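Local structure of Ent-copalyl diphosphate synthase (Streptomyces platensis, 5BP8) at residues W190-E194 / H496-I500; H213-C219 / A300-P304; R8-A12 / G275-E279. The protein belongs to the mostly helical terpene cyclase family and is related to squalene-hopene cyclases. One frame throughout, in Å; residues are numbered along the deposited sequence.

Contact 1: residues W190-E194 / H496-I500; sequences WHTLE and HDKDI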
ATOM      1  N   TRP A 190      10.668  -4.381  10.554  1.00 16.73           N
ATOM      2  CA  TRP A 190       9.892  -4.101  11.766  1.00 16.83           C
ATOM      3  C   TRP A 190       8.394  -4.099  11.494  1.00 16.82           C
ATOM      4  O   TRP A 190       7.606  -4.491  12.346  1.00 16.42           O
ATOM      5  CB  TRP A 190      10.276  -2.753  12.365  1.00 17.50           C
ATOM      6  CG  TRP A 190      11.704  -2.701  12.891  1.00 17.98           C
ATOM      7  CD1 TRP A 190      12.618  -3.733  12.933  1.00 18.16           C
ATOM      8  CD2 TRP A 190      12.373  -1.551  13.451  1.00 19.22           C
ATOM      9  NE1 TRP A 190      13.815  -3.278  13.473  1.00 19.26           N
ATOM     10  CE2 TRP A 190      13.687  -1.956  13.800  1.00 19.85           C
ATOM     11  CE3 TRP A 190      12.006  -0.226  13.636  1.00 20.58           C
ATOM     12  CZ2 TRP A 190      14.612  -1.081  14.369  1.00 21.56           C
ATOM     13  CZ3 TRP A 190      12.926   0.653  14.190  1.00 22.26           C
ATOM     14  CH2 TRP A 190      14.218   0.216  14.553  1.00 22.40           C
ATOM     15  N   HIS A 191       8.017  -3.630  10.311  1.00 16.25           N
ATOM     16  CA  HIS A 191       6.632  -3.624   9.866  1.00 16.83           C
ATOM     17  C   HIS A 191       6.000  -5.025   9.878  1.00 17.34           C
ATOM     18  O   HIS A 191       4.758  -5.133   9.936  1.00 16.45           O
ATOM     19  CB  HIS A 191       6.567  -3.054   8.446  1.00 17.29           C
ATOM     20  CG  HIS A 191       5.181  -2.760   7.986  1.00 17.65           C
ATOM     21  ND1 HIS A 191       4.449  -1.707   8.474  1.00 17.58           N
ATOM     22  CD2 HIS A 191       4.377  -3.392   7.094  1.00 19.02           C
ATOM     23  CE1 HIS A 191       3.254  -1.698   7.913  1.00 18.13           C
ATOM     24  NE2 HIS A 191       3.186  -2.712   7.070  1.00 18.09           N
ATOM     25  N   THR A 192       6.840  -6.076   9.833  1.00 17.97           N
ATOM     26  CA  THR A 192       6.380  -7.457   9.768  1.00 19.06           C
ATOM     27  C   THR A 192       6.788  -8.284  11.012  1.00 18.56           C
ATOM     28  O   THR A 192       6.827  -9.525  10.997  1.00 16.78           O
ATOM     29  CB  THR A 192       6.769  -8.116   8.426  1.00 23.75           C
ATOM     30  OG1 THR A 192       6.124  -9.401   8.294  1.00 27.17           O
ATOM     31  CG2 THR A 192       8.179  -8.283   8.267  1.00 24.80           C
ATOM     32  N   LEU A 193       7.017  -7.582  12.112  1.00 17.31           N
ATOM     33  CA  LEU A 193       7.480  -8.228  13.332  1.00 17.49           C
ATOM     34  C   LEU A 193       6.586  -9.416  13.742  1.00 17.13           C
ATOM     35  O   LEU A 193       7.091 -10.427  14.224  1.00 17.05           O
ATOM     36  CB  LEU A 193       7.563  -7.229  14.484  1.00 17.85           C
ATOM     37  CG  LEU A 193       7.929  -7.760  15.884  1.00 18.57           C
ATOM     38  CD1 LEU A 193       9.313  -8.391  15.888  1.00 19.06           C
ATOM     39  CD2 LEU A 193       7.858  -6.634  16.915  1.00 18.59           C
ATOM     40  N   GLU A 194       5.284  -9.286  13.542  1.00 17.37           N
ATOM     41  CA  GLU A 194       4.316 -10.318  14.023  1.00 17.96           C
ATOM     42  C   GLU A 194       4.487 -11.657  13.334  1.00 17.91           C
ATOM     43  O   GLU A 194       4.023 -12.684  13.816  1.00 19.30           O
ATOM     44  CB  GLU A 194       2.862  -9.811  13.886  1.00 18.29           C
ATOM     45  CG  GLU A 194       2.223  -9.951  12.502  1.00 18.24           C
ATOM     46  CD  GLU A 194       2.625  -8.876  11.500  1.00 18.06           C
ATOM     47  OE1 GLU A 194       3.518  -8.032  11.810  1.00 17.19           O
ATOM     48  OE2 GLU A 194       2.020  -8.867  10.394  1.00 18.63           O
ATOM     49  N   HIS A 496       0.348  -2.567  -2.562  1.00 17.31           N
ATOM     50  CA  HIS A 496       0.902  -3.727  -1.847  1.00 17.82           C
ATOM     51  C   HIS A 496       1.363  -3.412  -0.430  1.00 17.98           C
ATOM     52  O   HIS A 496       2.179  -2.502  -0.210  1.00 17.18           O
ATOM     53  CB  HIS A 496       2.072  -4.353  -2.601  1.00 19.36           C
ATOM     54  CG  HIS A 496       1.666  -5.111  -3.824  1.00 21.24           C
ATOM     55  ND1 HIS A 496       2.584  -5.654  -4.692  1.00 25.97           N
ATOM     56  CD2 HIS A 496       0.449  -5.391  -4.343  1.00 21.80           C
ATOM     57  CE1 HIS A 496       1.947  -6.243  -5.696  1.00 25.42           C
ATOM     58  NE2 HIS A 496       0.651  -6.117  -5.496  1.00 22.35           N
ATOM     59  N   ASP A 497       0.846  -4.161   0.548  1.00 17.40           N
ATOM     60  CA  ASP A 497       1.519  -4.230   1.847  1.00 17.70           C
ATOM     61  C   ASP A 497       1.393  -5.663   2.377  1.00 16.85           C
ATOM     62  O   ASP A 497       1.895  -6.593   1.749  1.00 17.93           O
ATOM     63  CB  ASP A 497       1.053  -3.123   2.815  1.00 17.70           C
ATOM     64  CG  ASP A 497       1.831  -3.141   4.114  1.00 18.98           C
ATOM     65  OD1 ASP A 497       3.046  -3.441   4.068  1.00 20.92           O
ATOM     66  OD2 ASP A 497       1.242  -2.988   5.196  1.00 18.27           O
ATOM     67  N   LYS A 498       0.745  -5.884   3.510  1.00 15.48           N
ATOM     68  CA  LYS A 498       0.542  -7.230   3.971  1.00 15.43           C
ATOM     69  C   LYS A 498      -0.452  -7.915   3.046  1.00 16.13           C
ATOM     70  O   LYS A 498      -0.179  -8.995   2.518  1.00 15.81           O
ATOM     71  CB  LYS A 498      -0.010  -7.220   5.431  1.00 15.56           C
ATOM     72  CG  LYS A 498       0.968  -6.684   6.472  1.00 16.16           C
ATOM     73  CD  LYS A 498       2.080  -7.663   6.777  1.00 16.76           C
ATOM     74  CE  LYS A 498       3.172  -7.016   7.620  1.00 16.57           C
ATOM     75  NZ  LYS A 498       2.657  -6.639   8.957  1.00 16.34           N
ATOM     76  N   ASP A 499      -1.625  -7.308   2.907  1.00 17.17           N
ATOM     77  CA  ASP A 499      -2.559  -7.637   1.828  1.00 17.96           C
ATOM     78  C   ASP A 499      -2.433  -6.454   0.861  1.00 17.47           C
ATOM     79  O   ASP A 499      -1.300  -6.128   0.466  1.00 19.06           O
ATOM     80  CB  ASP A 499      -4.010  -8.064   2.244  1.00 18.44           C
ATOM     81  CG  ASP A 499      -4.730  -7.149   3.304  1.00 19.34           C
ATOM     82  OD1 ASP A 499      -4.348  -5.979   3.536  1.00 18.78           O
ATOM     83  OD2 ASP A 499      -5.759  -7.649   3.903  1.00 18.05           O
ATOM     84  N   ILE A 500      -3.533  -5.849   0.448  1.00 17.26           N
ATOM     85  CA  ILE A 500      -3.504  -4.648  -0.412  1.00 17.23           C
ATOM     86  C   ILE A 500      -4.396  -3.580   0.231  1.00 18.49           C
ATOM     87  O   ILE A 500      -5.470  -3.891   0.784  1.00 17.99           O
ATOM     88  CB  ILE A 500      -3.910  -4.905  -1.878  1.00 17.74           C
ATOM     89  CG1 ILE A 500      -5.149  -5.813  -2.028  1.00 17.88           C
ATOM     90  CG2 ILE A 500      -2.739  -5.530  -2.618  1.00 18.74           C
ATOM     91  CD1 ILE A 500      -5.475  -6.186  -3.470  1.00 18.64           C
TER
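D497 comes to H191 from the opposite direction, and H191 NE2 donates to D497 OD2, 2.7 Å away. The N-H...O angle of 162° makes this a fairly straight bond. OD2 is met on its syn side and sits close to the plane of the imidazole at its edge, although carboxylate and ring are turned 46° apart. Two outside partners fix these groups further: S255 also hydrogen-bonds to OD2, and H191 ND1 is bonded to the carbonyl of G218, which ties the ring at both nitrogens.

K498 follows, which buries more surface than any other residue of this contact. Its chain bends at chi2 (-74°) and again at the end, bringing NZ to two oxygens of the other segment. NZ donates to the backbone O of H191 at 2.8 Å, tilted from the carbonyl plane, and to OE2 of E194 at 2.7 Å through the syn lone pair, where it forms a salt bridge. OE2 is shared with the hydroxyl of Y32 on helix 31-40. Just behind the ammonium, K498 CE lies 3.8 Å from T192 CB, and V130 of helix 127-144 touches both side chains. The lysine's charge is thus buried yet met by a carboxylate, which would probably stabilise it.

The arrangement is a His-carboxylate hydrogen bond beside a buried Lys-Glu salt bridge, joining the turn between the short antiparallel strands 495-496 and 500-501 to the start of helix 193-196 in the interior of this helical cyclase.

Contact 2: residues H213-C219 / A300-P304; sequences HNGSVGC and APGLP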
ATOM      1  N   HIS A 213       1.814   8.983  16.530  1.00 19.75           N
ATOM      2  CA  HIS A 213       1.896   7.525  16.582  1.00 19.16           C
ATOM      3  C   HIS A 213       3.056   7.031  17.427  1.00 19.80           C
ATOM      4  O   HIS A 213       3.606   5.967  17.180  1.00 18.34           O
ATOM      5  CB  HIS A 213       1.989   6.967  15.184  1.00 19.85           C
ATOM      6  CG  HIS A 213       3.153   7.463  14.413  1.00 19.40           C
ATOM      7  ND1 HIS A 213       3.433   8.806  14.252  1.00 20.98           N
ATOM      8  CD2 HIS A 213       4.078   6.801  13.698  1.00 20.41           C
ATOM      9  CE1 HIS A 213       4.490   8.947  13.474  1.00 20.19           C
ATOM     10  NE2 HIS A 213       4.911   7.741  13.141  1.00 20.92           N
ATOM     11  N   ASN A 214       3.438   7.794  18.456  1.00 20.83           N
ATOM     12  CA  ASN A 214       4.450   7.270  19.380  1.00 21.14           C
ATOM     13  C   ASN A 214       4.056   5.887  19.893  1.00 19.96           C
ATOM     14  O   ASN A 214       2.905   5.647  20.255  1.00 20.63           O
ATOM     15  CB  ASN A 214       4.637   8.220  20.552  1.00 24.36           C
ATOM     16  CG  ASN A 214       5.485   9.410  20.192  1.00 26.48           C
ATOM     17  OD1 ASN A 214       6.510   9.273  19.537  1.00 31.34           O
ATOM     18  ND2 ASN A 214       5.059  10.594  20.604  1.00 29.97           N
ATOM     19  N   GLY A 215       5.029   4.988  19.930  1.00 19.09           N
ATOM     20  CA  GLY A 215       4.810   3.604  20.351  1.00 18.99           C
ATOM     21  C   GLY A 215       4.539   2.610  19.226  1.00 18.60           C
ATOM     22  O   GLY A 215       4.651   1.394  19.439  1.00 19.06           O
ATOM     23  N   SER A 216       4.145   3.099  18.049  1.00 19.36           N
ATOM     24  CA  SER A 216       3.974   2.214  16.891  1.00 18.40           C
ATOM     25  C   SER A 216       5.305   1.592  16.488  1.00 17.85           C
ATOM     26  O   SER A 216       6.384   2.209  16.645  1.00 18.19           O
ATOM     27  CB  SER A 216       3.370   2.948  15.696  1.00 18.81           C
ATOM     28  OG  SER A 216       4.190   4.024  15.273  1.00 17.97           O
ATOM     29  N   VAL A 217       5.226   0.365  15.980  1.00 16.97           N
ATOM     30  CA  VAL A 217       6.389  -0.383  15.520  1.00 17.13           C
ATOM     31  C   VAL A 217       6.256  -0.568  14.016  1.00 17.17           C
ATOM     32  O   VAL A 217       5.294  -1.209  13.545  1.00 16.50           O
ATOM     33  CB  VAL A 217       6.485  -1.738  16.212  1.00 17.85           C
ATOM     34  CG1 VAL A 217       7.620  -2.597  15.618  1.00 18.32           C
ATOM     35  CG2 VAL A 217       6.686  -1.528  17.706  1.00 18.89           C
ATOM     36  N   GLY A 218       7.182   0.019  13.264  1.00 16.65           N
ATOM     37  CA  GLY A 218       7.096  -0.013  11.828  1.00 16.69           C
ATOM     38  C   GLY A 218       5.776   0.479  11.253  1.00 16.83           C
ATOM     39  O   GLY A 218       5.365  -0.002  10.212  1.00 16.92           O
ATOM     40  N   CYS A 219       5.095   1.433  11.911  1.00 15.95           N
ATOM     41  CA  CYS A 219       3.776   1.892  11.455  1.00 16.45           C
ATOM     42  C   CYS A 219       2.780   0.754  11.131  1.00 16.27           C
ATOM     43  O   CYS A 219       1.963   0.887  10.198  1.00 15.85           O
ATOM     44  CB  CYS A 219       3.897   2.838  10.243  1.00 16.62           C
ATOM     45  SG  CYS A 219       4.783   4.385  10.619  1.00 17.62           S
ATOM     46  N   ALA A 300       6.481   7.572   6.363  1.00 18.92           N
ATOM     47  CA  ALA A 300       6.119   8.160   7.650  1.00 19.45           C
ATOM     48  C   ALA A 300       7.265   8.007   8.651  1.00 20.21           C
ATOM     49  O   ALA A 300       8.134   7.141   8.481  1.00 19.92           O
ATOM     50  CB  ALA A 300       4.871   7.499   8.204  1.00 19.39           C
ATOM     51  N   PRO A 301       7.247   8.812   9.734  1.00 19.89           N
ATOM     52  CA  PRO A 301       8.279   8.568  10.749  1.00 21.22           C
ATOM     53  C   PRO A 301       8.129   7.148  11.336  1.00 21.71           C
ATOM     54  O   PRO A 301       6.998   6.664  11.543  1.00 22.19           O
ATOM     55  CB  PRO A 301       8.024   9.666  11.800  1.00 21.24           C
ATOM     56  CG  PRO A 301       7.168  10.701  11.123  1.00 20.74           C
ATOM     57  CD  PRO A 301       6.404   9.977  10.038  1.00 20.13           C
ATOM     58  N   GLY A 302       9.249   6.505  11.630  1.00 21.85           N
ATOM     59  CA  GLY A 302       9.229   5.133  12.158  1.00 22.19           C
ATOM     60  C   GLY A 302       9.468   4.031  11.143  1.00 22.36           C
ATOM     61  O   GLY A 302       9.525   2.847  11.507  1.00 22.28           O
ATOM     62  N   LEU A 303       9.601   4.427   9.876  1.00 22.63           N
ATOM     63  CA  LEU A 303       9.939   3.539   8.764  1.00 21.65           C
ATOM     64  C   LEU A 303      11.305   3.950   8.151  1.00 22.33           C
ATOM     65  O   LEU A 303      11.738   5.086   8.315  1.00 20.86           O
ATOM     66  CB  LEU A 303       8.853   3.611   7.695  1.00 21.46           C
ATOM     67  CG  LEU A 303       7.483   2.999   8.048  1.00 21.44           C
ATOM     68  CD1 LEU A 303       6.424   3.466   7.086  1.00 21.54           C
ATOM     69  CD2 LEU A 303       7.534   1.480   8.042  1.00 21.18           C
ATOM     70  N   PRO A 304      11.991   3.022   7.476  1.00 22.31           N
ATOM     71  CA  PRO A 304      13.271   3.378   6.855  1.00 22.17           C
ATOM     72  C   PRO A 304      13.035   4.183   5.603  1.00 20.68           C
ATOM     73  O   PRO A 304      12.009   4.016   4.934  1.00 19.86           O
ATOM     74  CB  PRO A 304      13.897   2.010   6.505  1.00 23.91           C
ATOM     75  CG  PRO A 304      12.761   1.057   6.442  1.00 22.91           C
ATOM     76  CD  PRO A 304      11.691   1.582   7.341  1.00 23.70           C
TER
HETATM   77  O   HOH W   1       8.977   2.043  14.199  1.00 20.36           O
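C219, H213 and P301 carry most of this contact, and H213 and C219 both reach the carbonyl oxygen of P301. H213 brings its NE2 to P301 O at 2.8 Å with an N-H...O angle of 163°, and the oxygen lies in the imidazole plane. At the acceptor the fit is less regular, since the nitrogen stands above the carbonyl plane by 41°. The ring reaches this position because chi1 (59°) sets CG between the backbone N and the carbonyl carbon. It crosses P301 at about a right angle, with NE2 3.9 Å from P301 CB, and the ring of H207 stacks on that of H213.

C219 approaches the same oxygen: its SG is 3.3 Å from P301 O. The sulfur also packs against A300 CB at 3.9 Å and against the branch point of L303, whose CD2 reaches over to the carbonyl of G218. A water ties the two backbones together, accepting from G218 N and donating to G302 O.

Each loop is shaped by a type II beta turn. In H213-S216 the O of H213 accepts from both N and OG of S216, whereas the closing bond of A300-L303 is weak, with P301 and G302 at the central corners. Shortly beyond P304 the chain enters an Asp-Ser-Asp-Asp sequence at helix 307-319, matching the DxDD signature of class II terpene cyclases, so the A300-L303 turn leads into what is probably that motif, and the H213-C219 loop packs against this turn.

Contact 3: residues R8-A12 / G275-E279; sequences REAEA and GLRYE. With SO4 (sulfate ion), chain C.
E9 puts OE1 over one face of the R277 guanidinium, 3.0 Å from NH1, with the carboxylate and guanidinium planes 70° apart. No N-H points at this oxygen, so the salt bridge rests on charge alone. On the same face, offset toward the rim, lies a water that donates to E9 OE1 at 2.6 Å and accepts from R277 N; a second water donates to the backbone oxygens of both E9 and R277.

The R8 guanidinium is engaged at its edge instead, where the E11 carboxylate and a sulfate ion, probably a component of the crystal solution, both lie in its plane. NH2 donates to sulfate O1 at 3.0 Å and NH1 to O4 at 3.1 Å, while R511 also hydrogen-bonds to the ion.

The apolar link is L276. Its CD1 lies 4.0 Å from A12 CB and CD2 meets the CB of R8; CD1 also touches a backbone atom, R8 O, at 3.5 Å.

Y278 adds its CB beside A12, its hydroxyl being bonded to H320. Helix 7-20 is thereby laid against the loop after helix 260-274, and Y278 packs on L271 and A272 of that helix. From helix 504-518, L515 touches R8, L512 touches E11 and A12, and A516 touches L276.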
ATOM      1  N   ARG A   8     -13.723  23.340  -8.850  1.00 50.26           N
ATOM      2  CA  ARG A   8     -12.669  22.422  -8.512  1.00 44.79           C
ATOM      3  C   ARG A   8     -11.502  23.134  -7.844  1.00 38.56           C
ATOM      4  O   ARG A   8     -10.723  22.475  -7.152  1.00 35.71           O
ATOM      5  CB  ARG A   8     -12.257  21.604  -9.732  1.00 45.60           C
ATOM      6  CG  ARG A   8     -13.453  20.881 -10.344  1.00 47.97           C
ATOM      7  CD  ARG A   8     -13.167  19.470 -10.812  1.00 48.17           C
ATOM      8  NE  ARG A   8     -14.371  18.879 -11.411  1.00 49.07           N
ATOM      9  CZ  ARG A   8     -15.322  18.208 -10.753  1.00 50.66           C
ATOM     10  NH1 ARG A   8     -15.250  17.994  -9.441  1.00 50.13           N
ATOM     11  NH2 ARG A   8     -16.363  17.723 -11.427  1.00 52.34           N
ATOM     12  N   GLU A   9     -11.390  24.464  -7.989  1.00 36.13           N
ATOM     13  CA  GLU A   9     -10.442  25.217  -7.140  1.00 35.22           C
ATOM     14  C   GLU A   9     -10.829  25.095  -5.664  1.00 32.36           C
ATOM     15  O   GLU A   9      -9.972  24.910  -4.777  1.00 28.97           O
ATOM     16  CB  GLU A   9     -10.361  26.705  -7.534  1.00 39.39           C
ATOM     17  CG  GLU A   9      -9.525  26.971  -8.776  1.00 42.34           C
ATOM     18  CD  GLU A   9      -9.684  28.387  -9.321  1.00 46.33           C
ATOM     19  OE1 GLU A   9      -9.321  28.596 -10.487  1.00 47.67           O
ATOM     20  OE2 GLU A   9     -10.180  29.289  -8.603  1.00 47.79           O
ATOM     21  N   ALA A  10     -12.125  25.221  -5.402  1.00 31.12           N
ATOM     22  CA  ALA A  10     -12.649  25.069  -4.047  1.00 30.85           C
ATOM     23  C   ALA A  10     -12.393  23.659  -3.534  1.00 30.32           C
ATOM     24  O   ALA A  10     -12.030  23.459  -2.385  1.00 29.95           O
ATOM     25  CB  ALA A  10     -14.146  25.390  -4.019  1.00 31.39           C
ATOM     26  N   GLU A  11     -12.628  22.675  -4.389  1.00 30.96           N
ATOM     27  CA  GLU A  11     -12.323  21.293  -4.054  1.00 31.79           C
ATOM     28  C   GLU A  11     -10.857  21.083  -3.713  1.00 29.13           C
ATOM     29  O   GLU A  11     -10.550  20.373  -2.779  1.00 28.45           O
ATOM     30  CB  GLU A  11     -12.630  20.394  -5.223  1.00 35.20           C
ATOM     31  CG  GLU A  11     -14.035  19.870  -5.245  1.00 39.97           C
ATOM     32  CD  GLU A  11     -14.191  18.805  -6.305  1.00 42.16           C
ATOM     33  OE1 GLU A  11     -14.569  19.192  -7.429  1.00 43.98           O
ATOM     34  OE2 GLU A  11     -13.881  17.608  -6.030  1.00 46.74           O
ATOM     35  N   ALA A  12      -9.960  21.676  -4.501  1.00 27.17           N
ATOM     36  CA  ALA A  12      -8.533  21.596  -4.225  1.00 26.95           C
ATOM     37  C   ALA A  12      -8.181  22.168  -2.861  1.00 25.59           C
ATOM     38  O   ALA A  12      -7.409  21.574  -2.092  1.00 24.76           O
ATOM     39  CB  ALA A  12      -7.724  22.273  -5.320  1.00 27.67           C
ATOM     40  N   GLY A 275      -3.364  21.314 -12.878  1.00 31.67           N
ATOM     41  CA  GLY A 275      -3.593  22.619 -13.523  1.00 32.46           C
ATOM     42  C   GLY A 275      -4.491  23.559 -12.725  1.00 33.32           C
ATOM     43  O   GLY A 275      -4.739  24.683 -13.156  1.00 33.04           O
ATOM     44  N   LEU A 276      -4.979  23.130 -11.556  1.00 31.11           N
ATOM     45  CA  LEU A 276      -5.771  23.996 -10.681  1.00 31.52           C
ATOM     46  C   LEU A 276      -4.936  25.029  -9.931  1.00 32.00           C
ATOM     47  O   LEU A 276      -3.786  24.774  -9.560  1.00 30.50           O
ATOM     48  CB  LEU A 276      -6.564  23.159  -9.662  1.00 30.27           C
ATOM     49  CG  LEU A 276      -7.623  22.251 -10.275  1.00 29.68           C
ATOM     50  CD1 LEU A 276      -8.126  21.265  -9.214  1.00 29.54           C
ATOM     51  CD2 LEU A 276      -8.792  23.039 -10.843  1.00 30.39           C
ATOM     52  N   ARG A 277      -5.543  26.196  -9.687  1.00 33.38           N
ATOM     53  CA  ARG A 277      -4.937  27.240  -8.877  1.00 35.93           C
ATOM     54  C   ARG A 277      -5.285  27.000  -7.419  1.00 34.10           C
ATOM     55  O   ARG A 277      -6.430  26.744  -7.081  1.00 34.57           O
ATOM     56  CB  ARG A 277      -5.414  28.644  -9.292  1.00 40.59           C
ATOM     57  CG  ARG A 277      -4.854  29.138 -10.624  1.00 46.62           C
ATOM     58  CD  ARG A 277      -5.222  30.600 -10.907  1.00 51.68           C
ATOM     59  NE  ARG A 277      -6.463  30.704 -11.682  1.00 57.92           N
ATOM     60  CZ  ARG A 277      -7.664  31.069 -11.216  1.00 61.36           C
ATOM     61  NH1 ARG A 277      -8.696  31.109 -12.051  1.00 62.07           N
ATOM     62  NH2 ARG A 277      -7.854  31.401  -9.936  1.00 63.25           N
ATOM     63  N   TYR A 278      -4.270  27.038  -6.576  1.00 33.27           N
ATOM     64  CA  TYR A 278      -4.433  26.900  -5.143  1.00 34.28           C
ATOM     65  C   TYR A 278      -3.157  27.386  -4.526  1.00 35.65           C
ATOM     66  O   TYR A 278      -2.139  27.549  -5.218  1.00 35.87           O
ATOM     67  CB  TYR A 278      -4.640  25.432  -4.740  1.00 33.62           C
ATOM     68  CG  TYR A 278      -3.504  24.566  -5.183  1.00 32.77           C
ATOM     69  CD1 TYR A 278      -2.391  24.355  -4.361  1.00 31.44           C
ATOM     70  CD2 TYR A 278      -3.520  23.977  -6.433  1.00 32.50           C
ATOM     71  CE1 TYR A 278      -1.337  23.567  -4.779  1.00 32.28           C
ATOM     72  CE2 TYR A 278      -2.476  23.187  -6.860  1.00 33.31           C
ATOM     73  CZ  TYR A 278      -1.386  22.994  -6.039  1.00 33.28           C
ATOM     74  OH  TYR A 278      -0.364  22.210  -6.498  1.00 34.10           O
ATOM     75  N   GLU A 279      -3.222  27.610  -3.223  1.00 37.74           N
ATOM     76  CA  GLU A 279      -2.051  27.861  -2.415  1.00 41.97           C
ATOM     77  C   GLU A 279      -1.824  26.634  -1.512  1.00 40.51           C
ATOM     78  O   GLU A 279      -2.691  26.279  -0.692  1.00 41.53           O
ATOM     79  CB  GLU A 279      -2.285  29.132  -1.602  1.00 44.25           C
ATOM     80  CG  GLU A 279      -1.157  29.514  -0.663  1.00 50.54           C
ATOM     81  CD  GLU A 279       0.104  29.951  -1.380  1.00 55.38           C
ATOM     82  OE1 GLU A 279       0.053  30.249  -2.597  1.00 58.42           O
ATOM     83  OE2 GLU A 279       1.156  30.018  -0.708  1.00 60.36           O
TER
HETATM   84  S   SO4 C 702     -18.293  15.743  -8.389  0.80 45.19           S
HETATM   85  O1  SO4 C 702     -18.462  16.668  -9.543  0.80 48.33           O
HETATM   86  O2  SO4 C 702     -18.574  14.375  -8.856  0.80 43.61           O
HETATM   87  O3  SO4 C 702     -19.241  16.086  -7.306  0.80 48.94           O
HETATM   88  O4  SO4 C 702     -16.910  15.861  -7.868  0.80 44.35           O
HETATM   89  O   HOH W   2      -7.813  26.583  -4.526  1.00 35.20           O
HETATM   90  O   HOH W   3      -7.846  26.648 -11.393  1.00 45.83           O

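How the contacts relate
Contacts 1 and 2 are neighbours, their centres 13 Å apart, and they touch directly: W190 CB, for instance, stands 4.2 Å from G218 CA. Both segments of contact 2 fall within the span between those of contact 1, so the two together gather loops from distant sequence toward the centre of the molecule. Contact 3 stands apart at the surface, its centre 35 Å from that of contact 1 and 32 Å from that of contact 2. Its segments alternate along the chain with those of both others. It sets helix 7-20 against the loop after helix 260-274, next to helix 504-518, and so joins the N-terminus to later parts of the chain at the periphery.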